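Local coordinates for probable oxidoreductase (PDB 4B7X), which probably catalyses NADP(H)-dependent oxidation or reduction of a still unassigned substrate, as a member of the medium-chain dehydrogenase/reductase superfamily, at residues L48-A53 / G330-K335; G134-F139 / M278-Y283; V153-A158 / C175-I180; A166-R171 / L194-A199. All coordinates share one frame; numbering follows the deposited sequence.

Contact 1 of 4, residues L48-A53 / G330-K335; sequences LSLDPA and GKLVLK. With NAP (NADP nicotinamide-adenine-dinucleotide phosphate), chain T.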
# COMPACT_ATOMS: atom_id res chain seq x y z
N LEU H 48 3.51 29.33 -16.72
CA LEU H 48 3.93 28.60 -15.53
C LEU H 48 2.87 27.60 -15.06
O LEU H 48 1.66 27.87 -15.09
CB LEU H 48 4.25 29.57 -14.40
CG LEU H 48 5.45 30.52 -14.51
CD1 LEU H 48 5.63 31.22 -13.18
CD2 LEU H 48 6.73 29.78 -14.91
N SER H 49 3.35 26.45 -14.60
CA SER H 49 2.48 25.44 -14.03
C SER H 49 2.24 25.77 -12.56
O SER H 49 3.18 25.93 -11.80
CB SER H 49 3.14 24.08 -14.18
OG SER H 49 2.34 23.07 -13.61
N LEU H 50 0.98 25.89 -12.16
CA LEU H 50 0.65 25.94 -10.75
C LEU H 50 0.20 24.55 -10.28
O LEU H 50 -0.78 23.99 -10.80
CB LEU H 50 -0.41 27.01 -10.48
CG LEU H 50 0.04 28.47 -10.22
CD1 LEU H 50 1.20 28.94 -11.08
CD2 LEU H 50 -1.15 29.39 -10.41
N ASP H 51 0.93 23.99 -9.31
CA ASP H 51 0.78 22.59 -8.91
C ASP H 51 0.63 22.44 -7.40
O ASP H 51 1.27 23.15 -6.64
CB ASP H 51 1.98 21.76 -9.38
CG ASP H 51 2.16 21.77 -10.89
OD1 ASP H 51 1.26 21.32 -11.63
OD2 ASP H 51 3.23 22.19 -11.35
N PRO H 52 -0.22 21.49 -6.97
CA PRO H 52 -0.39 21.23 -5.54
C PRO H 52 0.94 20.89 -4.87
O PRO H 52 1.15 21.21 -3.70
CB PRO H 52 -1.32 20.01 -5.52
CG PRO H 52 -2.08 20.09 -6.81
CD PRO H 52 -1.10 20.64 -7.80
N ALA H 53 1.85 20.27 -5.61
CA ALA H 53 3.17 19.92 -5.10
C ALA H 53 3.95 21.14 -4.57
O ALA H 53 4.92 20.97 -3.82
CB ALA H 53 3.99 19.19 -6.16
N GLY H 330 -9.94 22.72 -14.44
CA GLY H 330 -8.91 22.35 -15.40
C GLY H 330 -7.51 22.62 -14.84
O GLY H 330 -7.36 23.14 -13.73
N LYS H 331 -6.49 22.26 -15.62
CA LYS H 331 -5.09 22.46 -15.23
C LYS H 331 -4.80 23.95 -15.04
O LYS H 331 -4.92 24.74 -15.97
CB LYS H 331 -4.14 21.85 -16.28
CG LYS H 331 -2.68 22.31 -16.20
CD LYS H 331 -2.00 21.88 -14.90
CE LYS H 331 -0.68 22.60 -14.69
NZ LYS H 331 -0.45 22.81 -13.24
N LEU H 332 -4.42 24.33 -13.82
CA LEU H 332 -4.15 25.73 -13.52
C LEU H 332 -2.83 26.21 -14.12
O LEU H 332 -1.76 25.67 -13.81
CB LEU H 332 -4.19 25.99 -12.02
CG LEU H 332 -4.24 27.44 -11.53
CD1 LEU H 332 -5.31 28.27 -12.24
CD2 LEU H 332 -4.46 27.46 -10.02
N VAL H 333 -2.91 27.19 -15.01
CA VAL H 333 -1.72 27.76 -15.64
C VAL H 333 -1.69 29.26 -15.43
O VAL H 333 -2.72 29.93 -15.51
CB VAL H 333 -1.64 27.41 -17.14
CG1 VAL H 333 -0.46 28.12 -17.81
CG2 VAL H 333 -1.51 25.91 -17.34
N LEU H 334 -0.49 29.77 -15.15
CA LEU H 334 -0.25 31.19 -15.00
C LEU H 334 0.50 31.75 -16.20
O LEU H 334 1.65 31.38 -16.46
CB LEU H 334 0.57 31.43 -13.73
CG LEU H 334 0.70 32.86 -13.22
CD1 LEU H 334 -0.63 33.34 -12.66
CD2 LEU H 334 1.77 32.89 -12.15
N LYS H 335 -0.17 32.62 -16.96
CA LYS H 335 0.49 33.33 -18.06
C LYS H 335 1.34 34.47 -17.51
O LYS H 335 0.85 35.32 -16.75
CB LYS H 335 -0.52 33.86 -19.09
CG LYS H 335 0.13 34.40 -20.36
CD LYS H 335 -0.88 34.99 -21.33
CE LYS H 335 -0.27 35.23 -22.71
NZ LYS H 335 0.84 36.22 -22.68
PA NAP T . -5.97 19.53 -9.66
O1A NAP T . -6.17 19.93 -11.20
O2A NAP T . -6.61 18.23 -9.37
O5B NAP T . -6.47 20.72 -8.73
C5B NAP T . -6.63 20.45 -7.33
C4B NAP T . -8.01 19.84 -7.04
O4B NAP T . -7.95 19.18 -5.76
C3B NAP T . -9.05 20.95 -6.83
O3B NAP T . -9.65 21.32 -8.09
C2B NAP T . -10.08 20.28 -5.93
O2B NAP T . -11.01 19.62 -6.76
C1B NAP T . -9.31 19.17 -5.23
N9A NAP T . -9.24 19.40 -3.79
C8A NAP T . -8.54 20.36 -3.17
N7A NAP T . -8.71 20.25 -1.85
C5A NAP T . -9.51 19.22 -1.63
C6A NAP T . -10.04 18.63 -0.49
N6A NAP T . -9.73 19.13 0.70
N1A NAP T . -10.85 17.57 -0.61
C2A NAP T . -11.15 17.07 -1.80
N3A NAP T . -10.67 17.60 -2.92
C4A NAP T . -9.85 18.67 -2.86
O3 NAP T . -4.38 19.42 -9.40
PN NAP T . -3.53 18.27 -10.14
O1N NAP T . -2.39 18.96 -10.77
O2N NAP T . -4.39 17.40 -11.00
O5D NAP T . -3.05 17.49 -8.84
C5D NAP T . -3.80 16.40 -8.33
C4D NAP T . -2.98 15.55 -7.33
O4D NAP T . -1.86 14.87 -7.98
C3D NAP T . -2.39 16.39 -6.20
O3D NAP T . -2.50 15.60 -5.04
C2D NAP T . -0.91 16.53 -6.58
O2D NAP T . -0.09 16.70 -5.40
C1D NAP T . -0.65 15.17 -7.19
N1N NAP T . 0.50 15.07 -8.11
C2N NAP T . 1.38 14.01 -7.88
C3N NAP T . 2.48 13.83 -8.69
C7N NAP T . 3.41 12.64 -8.39
O7N NAP T . 4.33 12.35 -9.14
N7N NAP T . 3.08 11.91 -7.31
C4N NAP T . 2.70 14.70 -9.76
C5N NAP T . 1.81 15.77 -10.00
C6N NAP T . 0.71 15.96 -9.18
P2B NAP T . -12.57 19.63 -6.40
O1X NAP T . -12.67 19.29 -4.83
O2X NAP T . -13.04 21.16 -6.59
O3X NAP T . -13.30 18.71 -7.29

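Contact 2 of 4, residues G134-F139 / M278-Y283; sequences GMTAYF and MVVMDY. With NAP (NADP nicotinamide-adenine-dinucleotide phosphate), chain T.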
# COMPACT_ATOMS: atom_id res chain seq x y z
N GLY H 134 -0.13 15.30 -17.26
CA GLY H 134 -0.46 14.26 -18.22
C GLY H 134 0.35 12.99 -18.03
O GLY H 134 -0.18 11.89 -18.16
N MET H 135 1.63 13.15 -17.72
CA MET H 135 2.54 12.02 -17.56
C MET H 135 2.27 11.29 -16.25
O MET H 135 2.29 10.05 -16.20
CB MET H 135 3.99 12.48 -17.68
CG MET H 135 4.36 13.02 -19.07
SD MET H 135 4.18 11.79 -20.39
CE MET H 135 2.52 12.07 -20.99
N THR H 136 1.99 12.06 -15.20
CA THR H 136 1.59 11.53 -13.91
C THR H 136 0.39 10.60 -14.07
O THR H 136 0.42 9.45 -13.61
CB THR H 136 1.25 12.68 -12.95
OG1 THR H 136 2.35 13.61 -12.90
CG2 THR H 136 0.96 12.15 -11.55
N ALA H 137 -0.66 11.10 -14.73
CA ALA H 137 -1.86 10.31 -14.98
C ALA H 137 -1.51 9.06 -15.76
O ALA H 137 -1.91 7.96 -15.39
CB ALA H 137 -2.91 11.13 -15.74
N TYR H 138 -0.74 9.26 -16.83
CA TYR H 138 -0.33 8.20 -17.73
C TYR H 138 0.44 7.08 -17.01
O TYR H 138 0.01 5.92 -17.00
CB TYR H 138 0.53 8.80 -18.85
CG TYR H 138 0.90 7.83 -19.95
CD1 TYR H 138 0.06 7.64 -21.04
CD2 TYR H 138 2.10 7.09 -19.90
CE1 TYR H 138 0.38 6.74 -22.05
CE2 TYR H 138 2.44 6.20 -20.91
CZ TYR H 138 1.58 6.02 -21.98
OH TYR H 138 1.90 5.13 -22.99
N PHE H 139 1.57 7.43 -16.40
CA PHE H 139 2.42 6.42 -15.76
C PHE H 139 1.85 5.87 -14.47
O PHE H 139 1.96 4.67 -14.23
CB PHE H 139 3.85 6.92 -15.58
CG PHE H 139 4.55 7.20 -16.87
CD1 PHE H 139 4.91 6.16 -17.73
CD2 PHE H 139 4.80 8.50 -17.26
CE1 PHE H 139 5.54 6.41 -18.93
CE2 PHE H 139 5.42 8.77 -18.47
CZ PHE H 139 5.80 7.72 -19.31
N MET H 278 3.95 6.88 -6.11
CA MET H 278 4.75 7.12 -7.29
C MET H 278 5.10 8.59 -7.40
O MET H 278 4.45 9.43 -6.77
CB MET H 278 4.01 6.64 -8.56
CG MET H 278 2.74 7.42 -8.87
SD MET H 278 3.09 8.97 -9.72
CE MET H 278 3.64 8.35 -11.31
N VAL H 279 6.12 8.88 -8.20
CA VAL H 279 6.63 10.23 -8.41
C VAL H 279 6.97 10.30 -9.90
O VAL H 279 7.73 9.47 -10.44
CB VAL H 279 7.84 10.52 -7.48
CG1 VAL H 279 8.70 11.66 -8.01
CG2 VAL H 279 7.38 10.86 -6.07
N VAL H 280 6.38 11.27 -10.59
CA VAL H 280 6.36 11.26 -12.05
C VAL H 280 7.77 11.33 -12.66
O VAL H 280 8.03 10.72 -13.68
CB VAL H 280 5.38 12.33 -12.64
CG1 VAL H 280 5.89 13.74 -12.40
CG2 VAL H 280 5.12 12.08 -14.12
N MET H 281 8.67 12.05 -12.00
CA MET H 281 10.05 12.20 -12.51
C MET H 281 10.83 10.89 -12.62
O MET H 281 11.77 10.82 -13.40
CB MET H 281 10.83 13.22 -11.69
CG MET H 281 10.30 14.64 -11.80
SD MET H 281 10.03 15.21 -13.50
CE MET H 281 11.71 15.40 -14.10
N ASP H 282 10.41 9.85 -11.90
CA ASP H 282 11.03 8.52 -12.03
C ASP H 282 10.85 7.93 -13.42
O ASP H 282 11.59 7.02 -13.82
CB ASP H 282 10.47 7.54 -10.99
CG ASP H 282 10.85 7.92 -9.58
OD1 ASP H 282 11.68 8.83 -9.41
OD2 ASP H 282 10.31 7.33 -8.64
N TYR H 283 9.86 8.44 -14.15
CA TYR H 283 9.52 7.88 -15.46
C TYR H 283 10.10 8.72 -16.61
O TYR H 283 9.78 8.49 -17.79
CB TYR H 283 7.99 7.75 -15.58
CG TYR H 283 7.38 6.68 -14.69
CD1 TYR H 283 6.99 6.95 -13.39
CD2 TYR H 283 7.20 5.38 -15.16
CE1 TYR H 283 6.42 5.97 -12.58
CE2 TYR H 283 6.65 4.39 -14.37
CZ TYR H 283 6.26 4.70 -13.08
OH TYR H 283 5.71 3.70 -12.33
PA NAP T . -5.97 19.53 -9.66
O1A NAP T . -6.17 19.93 -11.20
O2A NAP T . -6.61 18.23 -9.37
O5B NAP T . -6.47 20.72 -8.73
C5B NAP T . -6.63 20.45 -7.33
C4B NAP T . -8.01 19.84 -7.04
O4B NAP T . -7.95 19.18 -5.76
C3B NAP T . -9.05 20.95 -6.83
O3B NAP T . -9.65 21.32 -8.09
C2B NAP T . -10.08 20.28 -5.93
O2B NAP T . -11.01 19.62 -6.76
C1B NAP T . -9.31 19.17 -5.23
N9A NAP T . -9.24 19.40 -3.79
C8A NAP T . -8.54 20.36 -3.17
N7A NAP T . -8.71 20.25 -1.85
C5A NAP T . -9.51 19.22 -1.63
C6A NAP T . -10.04 18.63 -0.49
N6A NAP T . -9.73 19.13 0.70
N1A NAP T . -10.85 17.57 -0.61
C2A NAP T . -11.15 17.07 -1.80
N3A NAP T . -10.67 17.60 -2.92
C4A NAP T . -9.85 18.67 -2.86
O3 NAP T . -4.38 19.42 -9.40
PN NAP T . -3.53 18.27 -10.14
O1N NAP T . -2.39 18.96 -10.77
O2N NAP T . -4.39 17.40 -11.00
O5D NAP T . -3.05 17.49 -8.84
C5D NAP T . -3.80 16.40 -8.33
C4D NAP T . -2.98 15.55 -7.33
O4D NAP T . -1.86 14.87 -7.98
C3D NAP T . -2.39 16.39 -6.20
O3D NAP T . -2.50 15.60 -5.04
C2D NAP T . -0.91 16.53 -6.58
O2D NAP T . -0.09 16.70 -5.40
C1D NAP T . -0.65 15.17 -7.19
N1N NAP T . 0.50 15.07 -8.11
C2N NAP T . 1.38 14.01 -7.88
C3N NAP T . 2.48 13.83 -8.69
C7N NAP T . 3.41 12.64 -8.39
O7N NAP T . 4.33 12.35 -9.14
N7N NAP T . 3.08 11.91 -7.31
C4N NAP T . 2.70 14.70 -9.76
C5N NAP T . 1.81 15.77 -10.00
C6N NAP T . 0.71 15.96 -9.18
P2B NAP T . -12.57 19.63 -6.40
O1X NAP T . -12.67 19.29 -4.83
O2X NAP T . -13.04 21.16 -6.59
O3X NAP T . -13.30 18.71 -7.29

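Contact 3 of 4, residues V153-A158 / C175-I180; sequences VVISGA and CRVVGI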
# COMPACT_ATOMS: atom_id res chain seq x y z
N VAL H 153 -12.83 1.42 -12.06
CA VAL H 153 -11.79 2.41 -11.76
C VAL H 153 -12.37 3.68 -11.14
O VAL H 153 -13.12 4.42 -11.82
CB VAL H 153 -10.99 2.77 -13.04
CG1 VAL H 153 -10.06 3.95 -12.80
CG2 VAL H 153 -10.19 1.57 -13.54
N VAL H 154 -12.05 3.94 -9.88
CA VAL H 154 -12.46 5.15 -9.16
C VAL H 154 -11.32 6.17 -9.06
O VAL H 154 -10.19 5.85 -8.66
CB VAL H 154 -13.01 4.80 -7.76
CG1 VAL H 154 -13.29 6.06 -6.93
CG2 VAL H 154 -14.27 3.96 -7.86
N ILE H 155 -11.63 7.42 -9.42
CA ILE H 155 -10.65 8.50 -9.39
C ILE H 155 -11.08 9.67 -8.52
O ILE H 155 -12.14 10.28 -8.76
CB ILE H 155 -10.39 9.02 -10.80
CG1 ILE H 155 -9.90 7.87 -11.68
CG2 ILE H 155 -9.35 10.13 -10.79
CD1 ILE H 155 -10.30 8.01 -13.12
N SER H 156 -10.28 9.99 -7.50
CA SER H 156 -10.45 11.22 -6.73
C SER H 156 -9.77 12.42 -7.40
O SER H 156 -8.93 12.26 -8.29
CB SER H 156 -9.94 11.05 -5.30
OG SER H 156 -8.54 10.93 -5.26
N GLY H 157 -10.14 13.62 -6.96
CA GLY H 157 -9.76 14.87 -7.64
C GLY H 157 -10.00 14.77 -9.13
O GLY H 157 -9.19 15.23 -9.93
N ALA H 158 -11.14 14.17 -9.50
CA ALA H 158 -11.32 13.64 -10.85
C ALA H 158 -11.48 14.66 -11.96
O ALA H 158 -11.22 14.37 -13.13
CB ALA H 158 -12.47 12.64 -10.88
N CYS H 175 -12.34 0.50 -19.10
CA CYS H 175 -12.75 0.47 -17.70
C CYS H 175 -14.07 1.20 -17.51
O CYS H 175 -14.39 2.12 -18.25
CB CYS H 175 -11.66 1.06 -16.81
SG CYS H 175 -10.06 0.25 -17.05
N ARG H 176 -14.85 0.75 -16.53
CA ARG H 176 -15.91 1.57 -15.98
C ARG H 176 -15.25 2.59 -15.05
O ARG H 176 -14.58 2.23 -14.08
CB ARG H 176 -16.94 0.74 -15.21
CG ARG H 176 -18.07 1.58 -14.64
CD ARG H 176 -19.22 0.74 -14.11
NE ARG H 176 -20.44 1.53 -13.98
CZ ARG H 176 -21.34 1.71 -14.95
NH1 ARG H 176 -21.15 1.13 -16.13
NH2 ARG H 176 -22.42 2.45 -14.74
N VAL H 177 -15.47 3.87 -15.36
CA VAL H 177 -14.81 4.97 -14.69
C VAL H 177 -15.78 5.81 -13.86
O VAL H 177 -16.75 6.36 -14.39
CB VAL H 177 -14.09 5.86 -15.71
CG1 VAL H 177 -13.31 6.95 -15.00
CG2 VAL H 177 -13.16 5.03 -16.57
N VAL H 178 -15.50 5.90 -12.56
CA VAL H 178 -16.30 6.68 -11.62
C VAL H 178 -15.42 7.80 -11.08
O VAL H 178 -14.35 7.53 -10.53
CB VAL H 178 -16.79 5.79 -10.46
CG1 VAL H 178 -17.48 6.61 -9.38
CG2 VAL H 178 -17.73 4.70 -10.97
N GLY H 179 -15.87 9.05 -11.25
CA GLY H 179 -15.16 10.23 -10.72
C GLY H 179 -15.74 10.76 -9.42
O GLY H 179 -16.95 10.77 -9.23
N ILE H 180 -14.87 11.19 -8.51
CA ILE H 180 -15.27 11.86 -7.29
C ILE H 180 -14.76 13.29 -7.38
O ILE H 180 -13.55 13.52 -7.46
CB ILE H 180 -14.73 11.16 -6.03
CG1 ILE H 180 -15.28 9.73 -5.94
CG2 ILE H 180 -15.08 11.97 -4.78
CD1 ILE H 180 -14.62 8.87 -4.88

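Contact 4 of 4, residues A166-R171 / L194-A199; sequences AGQIAR and LGFDGA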
# COMPACT_ATOMS: atom_id res chain seq x y z
N ALA H 166 -6.46 10.79 -16.18
CA ALA H 166 -6.42 9.42 -15.68
C ALA H 166 -7.73 8.72 -16.03
O ALA H 166 -7.73 7.60 -16.56
CB ALA H 166 -6.17 9.40 -14.18
N GLY H 167 -8.84 9.38 -15.71
CA GLY H 167 -10.18 8.88 -16.02
C GLY H 167 -10.38 8.50 -17.47
O GLY H 167 -11.01 7.48 -17.77
N GLN H 168 -9.82 9.30 -18.37
CA GLN H 168 -10.03 9.13 -19.79
C GLN H 168 -9.21 7.97 -20.34
O GLN H 168 -9.72 7.18 -21.16
CB GLN H 168 -9.71 10.42 -20.53
CG GLN H 168 -10.64 11.56 -20.14
CD GLN H 168 -10.31 12.85 -20.86
OE1 GLN H 168 -10.57 12.99 -22.05
NE2 GLN H 168 -9.73 13.79 -20.14
N ILE H 169 -7.95 7.86 -19.91
CA ILE H 169 -7.10 6.75 -20.33
C ILE H 169 -7.75 5.46 -19.86
O ILE H 169 -7.79 4.48 -20.59
CB ILE H 169 -5.66 6.85 -19.78
CG1 ILE H 169 -4.94 8.07 -20.36
CG2 ILE H 169 -4.86 5.57 -20.08
CD1 ILE H 169 -3.86 8.60 -19.44
N ALA H 170 -8.28 5.46 -18.64
CA ALA H 170 -8.97 4.30 -18.10
C ALA H 170 -10.16 3.93 -18.99
O ALA H 170 -10.39 2.76 -19.27
CB ALA H 170 -9.40 4.55 -16.67
N ARG H 171 -10.92 4.94 -19.42
CA ARG H 171 -12.02 4.75 -20.36
C ARG H 171 -11.54 4.12 -21.67
O ARG H 171 -12.16 3.17 -22.15
CB ARG H 171 -12.74 6.08 -20.62
CG ARG H 171 -13.94 5.99 -21.55
CD ARG H 171 -14.54 7.36 -21.86
NE ARG H 171 -13.53 8.40 -22.11
CZ ARG H 171 -12.93 8.62 -23.27
NH1 ARG H 171 -13.21 7.86 -24.33
NH2 ARG H 171 -12.04 9.60 -23.38
N LEU H 194 -16.12 14.37 -20.53
CA LEU H 194 -14.94 13.51 -20.55
C LEU H 194 -15.31 12.04 -20.76
O LEU H 194 -14.46 11.21 -21.11
CB LEU H 194 -14.13 13.68 -19.27
CG LEU H 194 -13.64 15.10 -18.94
CD1 LEU H 194 -12.79 15.07 -17.68
CD2 LEU H 194 -12.87 15.73 -20.10
N GLY H 195 -16.58 11.73 -20.55
CA GLY H 195 -17.10 10.41 -20.83
C GLY H 195 -17.01 9.46 -19.66
O GLY H 195 -17.02 8.25 -19.85
N PHE H 196 -16.93 9.98 -18.44
CA PHE H 196 -16.92 9.12 -17.26
C PHE H 196 -18.26 8.40 -17.17
O PHE H 196 -19.29 8.97 -17.51
CB PHE H 196 -16.68 9.94 -15.98
CG PHE H 196 -15.25 10.33 -15.76
CD1 PHE H 196 -14.52 10.99 -16.75
CD2 PHE H 196 -14.63 10.08 -14.54
CE1 PHE H 196 -13.20 11.37 -16.53
CE2 PHE H 196 -13.32 10.46 -14.31
CZ PHE H 196 -12.60 11.10 -15.31
N ASP H 197 -18.23 7.14 -16.75
CA ASP H 197 -19.47 6.37 -16.59
C ASP H 197 -20.34 6.90 -15.46
O ASP H 197 -21.55 6.72 -15.47
CB ASP H 197 -19.16 4.90 -16.36
CG ASP H 197 -18.51 4.25 -17.55
OD1 ASP H 197 -19.25 3.81 -18.46
OD2 ASP H 197 -17.25 4.19 -17.58
N GLY H 198 -19.73 7.56 -14.48
CA GLY H 198 -20.44 8.07 -13.31
C GLY H 198 -19.63 9.10 -12.55
O GLY H 198 -18.42 9.26 -12.77
N ALA H 199 -20.30 9.82 -11.65
CA ALA H 199 -19.64 10.83 -10.85
C ALA H 199 -20.26 10.88 -9.48
O ALA H 199 -21.45 10.60 -9.32
CB ALA H 199 -19.72 12.20 -11.52

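Contact 1 of 4, residues L48-A53 / G330-K335
An antiparallel strand pair of the catalytic, GroES-like domain joins Leu48 and Ser49, at the end of strand 41-49, to the C-terminal strand 331-335, so residues far apart in the chain share one sheet. Leu48 and Leu334 form a hydrogen-bonded pair: Leu48 N reaches Leu334 O at 2.8 Å, and Leu334 N returns to Leu48 O at 2.9 Å. Two residues on from Leu48, Leu50 N reaches Leu332 O at 3.2 Å. The Leu50 side chain spreads over the neighbouring strand, its CD1 3.7 Å from Leu334 CB and its CD2 3.8 Å from Leu332 CG; Phe316 and Thr319 of helix 316-320 pack against it. Lys331 starts with CG anti to its backbone N (chi1 164°) and bends at chi2 and again at chi4, which carries NZ back to the other segment. There NZ donates to Ser49 OG at 2.8 Å and forms a salt bridge with Asp51 OD1, also 2.8 Å, coming from above the carboxylate plane. Ser49 OG in turn donates to Asp51 OD2 on its syn side at 2.6 Å. The buried ammonium and carboxylate probably offset each other's charge, and with the serine fixing the second oxygen, Asp51 is held just before Pro52, which touches the NADP.

Contact 2 of 4, residues G134-F139 / M278-Y283
Helix 132-145 presents one side, residues 134-139, to a 3-10 turn at 280-283 that follows strand 274-277. The backbones come nearest at Thr136 and Val280, whose CA atoms are 5.1 Å apart, and the gap widens to 7.3 Å between the CA atoms of Phe139 and Tyr283. At the close end Val280 meets the helix with its branched carbons: CG2 lies 3.8 Å from Met135 CB, and CB is 3.3 Å from Thr136 OG1, the two side chains crossing at about a right angle. Thr136 OG1 stands beside its own backbone N (chi1 -53°) and bonds back to Met132 O, while CG2 faces the nicotinamide ring, 3.6 Å from NAP C4N. At the wide end Phe139 and Tyr283 run past each other in opposite directions. Their rings are nearly parallel, planes at 14°, but slid apart so that each covers the other's CB: Phe139 CB sits 3.6 Å from the Tyr283 centroid and Tyr283 CB 3.8 Å from that of Phe139, a reciprocal pair of CH-pi contacts. Tyr283 OH is bonded to Asp143 farther along the helix. Packing, with CH-pi contacts, joins the two segments, while backbone atoms of 278-280 meet the carboxamide: Val280 N donates to NAP O7N at 2.7 Å, which would restrain the amide's rotation, and Met278 O is a less certain partner of NAP N7N.

Contact 3 of 4, residues V153-A158 / C175-I180
Ile155 turns CG1 anti to its carbonyl carbon (chi1 -58°), and Val177 sets CG1 anti to its backbone N (chi1 -176°); these choices bring Ile155 CD1 to 3.7 Å from Val177 CG1 across two neighbouring strands. On the other face of the sheet Val154 CG1 lies 3.7 Å from Ile180 CD1. Its second methyl lies alongside Val178, the two valines pointing the same way. At the start of the pair Val153 CG2 rests on Cys175 CB at 3.6 Å. Between these two layers of side chains the main chains run parallel, strand 153-155 making an angle of 20° with strand 176-180. The bonds alternate in direction: Val153 N to Arg176 O, Val178 N to Val153 O, Ile155 N to Val178 O and Ile180 N to Ile155 O, with N to O lengths of 2.8 to 2.9 Å. These are the first two strands of the Rossmann fold, linked by helix 161-172 in a beta-alpha-beta crossover, with strand 219-224 on the far edge of strand 152-155. Past the strand end the chain curls over: Gly157 takes a positive phi and touches the bound NADP, and Ala158 N then reaches Ile180 O at 3.2 Å from above the carbonyl plane. Ala158 CB comes down on Gly179 CA at 3.6 Å, a close fit over the glycine. Ser156 points away from strand 176-181, and its OG is held by Asn225 N and Asp224 OD1 at the C-terminal end of the neighbouring strand 219-224.

Contact 4 of 4, residues A166-R171 / L194-A199
Arg171 leaves helix 161-172 with its CB directed at the turn 194-196, and CG, anti to the backbone N (chi1 -178°), continues outward to pass 4.2 Å from Gly195 O. CD comes closer to the same oxygen, at 3.3 Å. A bend at chi3 (42°) then swings the chain back toward Leu194, placing NE 3.1 Å from Leu194 O. CZ and NH2 lie farther from that carbonyl, and NH2 is bonded to Lys302 O; one guanidinium face looks onto Gln168 O of its own helix. A turn earlier, Gln168 extends its chain obliquely across Leu194, with NE2 3.7 Å from Leu194 CD2, while its amide is engaged by Gln304 N through OE1 and by Ser164 O through NE2. Phe196 fills the third place, its CZ 3.4 Å from Gly167 CA, a position where the helix has no side chain. Gly195, with positive phi, ends helix 184-194 and turns the chain toward strand 198-201 of the Rossmann sheet. The guanidinium is thus placed near Leu194 O, where it would probably meet the partial negative charge of the helix end, while Phe196 packs against Gly167.

Contacts 3 and 4 are built as one block of the Rossmann domain, with centres about 6 Å apart: Val177 N lies 2.9 Å from Asp197 OD2, Gly179 N is 3.0 Å from Gly198 O, and Ile155 packs on Gly167 of the crossover helix. Contact 2 joins this block through its helix, where Ala137 CB lies 3.6 Å from Ala166 N. Contact 1 belongs to the catalytic domain and touches none of the others; its nearest atoms are about 7 Å from contact 2. NADP bridges the gap, meeting Pro52 of contact 1 near its pyrophosphate, contact 2 at the nicotinamide, and Gly157 of contact 3, whereas contact 4 lies farther off, its Leu194 side chain about 10 Å from the cofactor.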